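Local coordinates for CHIR AB1 (Gallus gallus, PDB 2VSD), which probably serves as a membrane-anchored Fc receptor of chicken immune cells, binding antibody through this immunoglobulin domain, at residues 36-40 and 41-45. Numbering follows the deposited sequence.
Sequences QLWLN and GTLRF. With NAG (2-acetamido-2-deoxy-beta-D-glucopyranose), chain B.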
loop_
_atom_site.group_PDB
_atom_site.type_symbol
_atom_site.label_atom_id
_atom_site.label_comp_id
_atom_site.label_asym_id
_atom_site.label_seq_id
_atom_site.Cartn_x
_atom_site.Cartn_y
_atom_site.Cartn_z
ATOM N N GLN A 36 -2.360 -4.949 5.093
ATOM C CA GLN A 36 -2.634 -3.528 4.862
ATOM C C GLN A 36 -3.972 -3.102 5.462
ATOM O O GLN A 36 -4.970 -3.831 5.326
ATOM C CB GLN A 36 -2.718 -3.284 3.378
ATOM C CG GLN A 36 -1.416 -3.623 2.656
ATOM C CD GLN A 36 -1.467 -3.399 1.164
ATOM O OE1 GLN A 36 -2.541 -3.350 0.547
ATOM N NE2 GLN A 36 -0.273 -3.298 0.550
ATOM N N LEU A 37 -4.014 -1.905 6.039
ATOM C CA LEU A 37 -5.280 -1.330 6.435
ATOM C C LEU A 37 -5.568 -0.163 5.505
ATOM O O LEU A 37 -4.758 0.763 5.419
ATOM C CB LEU A 37 -5.254 -0.845 7.896
ATOM C CG LEU A 37 -6.618 -0.336 8.431
ATOM C CD1 LEU A 37 -7.602 -1.503 8.706
ATOM C CD2 LEU A 37 -6.376 0.450 9.707
ATOM N N TRP A 38 -6.757 -0.193 4.908
ATOM C CA TRP A 38 -7.199 0.789 3.914
ATOM C C TRP A 38 -8.348 1.568 4.506
ATOM O O TRP A 38 -9.206 0.988 5.214
ATOM C CB TRP A 38 -7.716 0.076 2.675
ATOM C CG TRP A 38 -6.606 -0.517 1.876
ATOM C CD1 TRP A 38 -5.783 -1.545 2.253
ATOM C CD2 TRP A 38 -6.184 -0.102 0.575
ATOM N NE1 TRP A 38 -4.876 -1.820 1.223
ATOM C CE2 TRP A 38 -5.097 -0.940 0.197
ATOM C CE3 TRP A 38 -6.633 0.882 -0.325
ATOM C CZ2 TRP A 38 -4.424 -0.802 -1.028
ATOM C CZ3 TRP A 38 -5.979 1.019 -1.560
ATOM C CH2 TRP A 38 -4.873 0.168 -1.903
ATOM N N LEU A 39 -8.355 2.872 4.233
ATOM C CA LEU A 39 -9.433 3.768 4.692
ATOM C C LEU A 39 -10.005 4.500 3.476
ATOM O O LEU A 39 -9.238 5.171 2.752
ATOM C CB LEU A 39 -8.889 4.767 5.745
ATOM C CG LEU A 39 -9.805 5.950 6.113
ATOM C CD1 LEU A 39 -11.209 5.448 6.588
ATOM C CD2 LEU A 39 -9.192 6.850 7.191
ATOM N N ASN A 40 -11.320 4.351 3.225
ATOM C CA ASN A 40 -11.969 5.037 2.091
ATOM C C ASN A 40 -11.261 4.725 0.767
ATOM O O ASN A 40 -11.157 5.588 -0.136
ATOM C CB ASN A 40 -12.013 6.560 2.295
ATOM C CG ASN A 40 -12.838 6.985 3.498
ATOM O OD1 ASN A 40 -13.533 6.174 4.132
ATOM N ND2 ASN A 40 -12.705 8.286 3.839
ATOM N N GLY A 41 -10.768 3.495 0.651
ATOM C CA GLY A 41 -10.194 3.037 -0.627
ATOM C C GLY A 41 -8.764 3.500 -0.870
ATOM O O GLY A 41 -8.261 3.406 -2.008
ATOM N N THR A 42 -8.096 3.996 0.176
ATOM C CA THR A 42 -6.689 4.408 0.088
ATOM C C THR A 42 -5.934 3.732 1.244
ATOM O O THR A 42 -6.455 3.635 2.357
ATOM C CB THR A 42 -6.572 5.956 0.180
ATOM O OG1 THR A 42 -7.195 6.559 -0.972
ATOM C CG2 THR A 42 -5.116 6.418 0.282
ATOM N N LEU A 43 -4.729 3.242 0.973
ATOM C CA LEU A 43 -3.914 2.595 2.017
ATOM C C LEU A 43 -3.602 3.563 3.152
ATOM O O LEU A 43 -3.114 4.706 2.887
ATOM C CB LEU A 43 -2.586 2.083 1.397
ATOM C CG LEU A 43 -1.577 1.513 2.392
ATOM C CD1 LEU A 43 -2.091 0.142 2.743
ATOM C CD2 LEU A 43 -0.117 1.409 1.827
ATOM N N ARG A 44 -3.877 3.117 4.399
ATOM C CA ARG A 44 -3.514 3.904 5.567
ATOM C C ARG A 44 -2.242 3.403 6.264
ATOM O O ARG A 44 -1.277 4.167 6.414
ATOM C CB ARG A 44 -4.689 4.037 6.565
ATOM C CG ARG A 44 -4.366 5.090 7.624
ATOM C CD ARG A 44 -5.466 5.357 8.582
ATOM N NE ARG A 44 -4.998 6.347 9.559
ATOM C CZ ARG A 44 -5.720 6.874 10.543
ATOM N NH1 ARG A 44 -7.009 6.562 10.688
ATOM N NH2 ARG A 44 -5.145 7.753 11.367
ATOM N N PHE A 45 -2.240 2.132 6.673
ATOM C CA PHE A 45 -1.117 1.514 7.390
ATOM C C PHE A 45 -0.823 0.174 6.769
ATOM O O PHE A 45 -1.693 -0.461 6.144
ATOM C CB PHE A 45 -1.490 1.213 8.847
ATOM C CG PHE A 45 -1.869 2.422 9.651
ATOM C CD1 PHE A 45 -0.964 3.472 9.817
ATOM C CD2 PHE A 45 -3.104 2.485 10.282
ATOM C CE1 PHE A 45 -1.284 4.576 10.608
ATOM C CE2 PHE A 45 -3.442 3.584 11.065
ATOM C CZ PHE A 45 -2.539 4.622 11.223
HETATM C C1 NAG B . -13.433 8.858 4.959
HETATM C C2 NAG B . -12.750 10.201 5.253
HETATM C C3 NAG B . -13.527 11.087 6.257
HETATM C C4 NAG B . -15.032 11.074 5.964
HETATM C C5 NAG B . -15.513 9.635 5.698
HETATM C C6 NAG B . -17.003 9.497 5.341
HETATM C C7 NAG B . -10.291 10.140 4.944
HETATM C C8 NAG B . -10.513 10.238 3.490
HETATM N N2 NAG B . -11.371 10.043 5.742
HETATM O O3 NAG B . -12.988 12.411 6.208
HETATM O O4 NAG B . -15.832 11.509 7.053
HETATM O O5 NAG B . -14.776 9.080 4.614
HETATM O O6 NAG B . -17.286 10.364 4.241
HETATM O O7 NAG B . -9.095 10.088 5.326
HETATM O O HOH W 1 -9.529 7.687 -0.334
#
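Trp38 lays one face of its indole over the backbone of Leu43, its partner in a non-hydrogen-bonded pair. Trp38 CB lies 3.8 Å from Thr42 O. With CG turned beside the backbone N (chi1 -73°), the ring swings across the neighbouring strand: Trp38 CE3 sits 3.3 Å from Leu43 N, and Leu43 CA makes a CH-pi contact with the five-membered ring. Gly41 O lies at the edge of the ring, near its plane, 3.3 Å from Trp38 CZ3. Further along the same face as Leu43 N, Leu43 CD1 comes within 3.7 Å of Trp38 NE1. In the ring plane, Trp38 NE1 donates to Gln36 OE1 (2.9 Å), which also accepts from Arg74. The two strands form a hairpin in one sheet of the immunoglobulin sandwich, closed by a type I' turn over Asn40 and Gly41. A classic bulge interrupts it where Leu37 O accepts from both Arg44 N (2.7 Å) and Phe45 N (3.1 Å). With Trp38 cut back to an alanine, the Leu43 backbone would probably lose its cover and Gln36 OE1 its indole donor. Trp38 also packs on Leu43 of the second subunit. At the turn, Asn40 ND2 carries the N-linked glycan, while its OD1 accepts from Thr70 N.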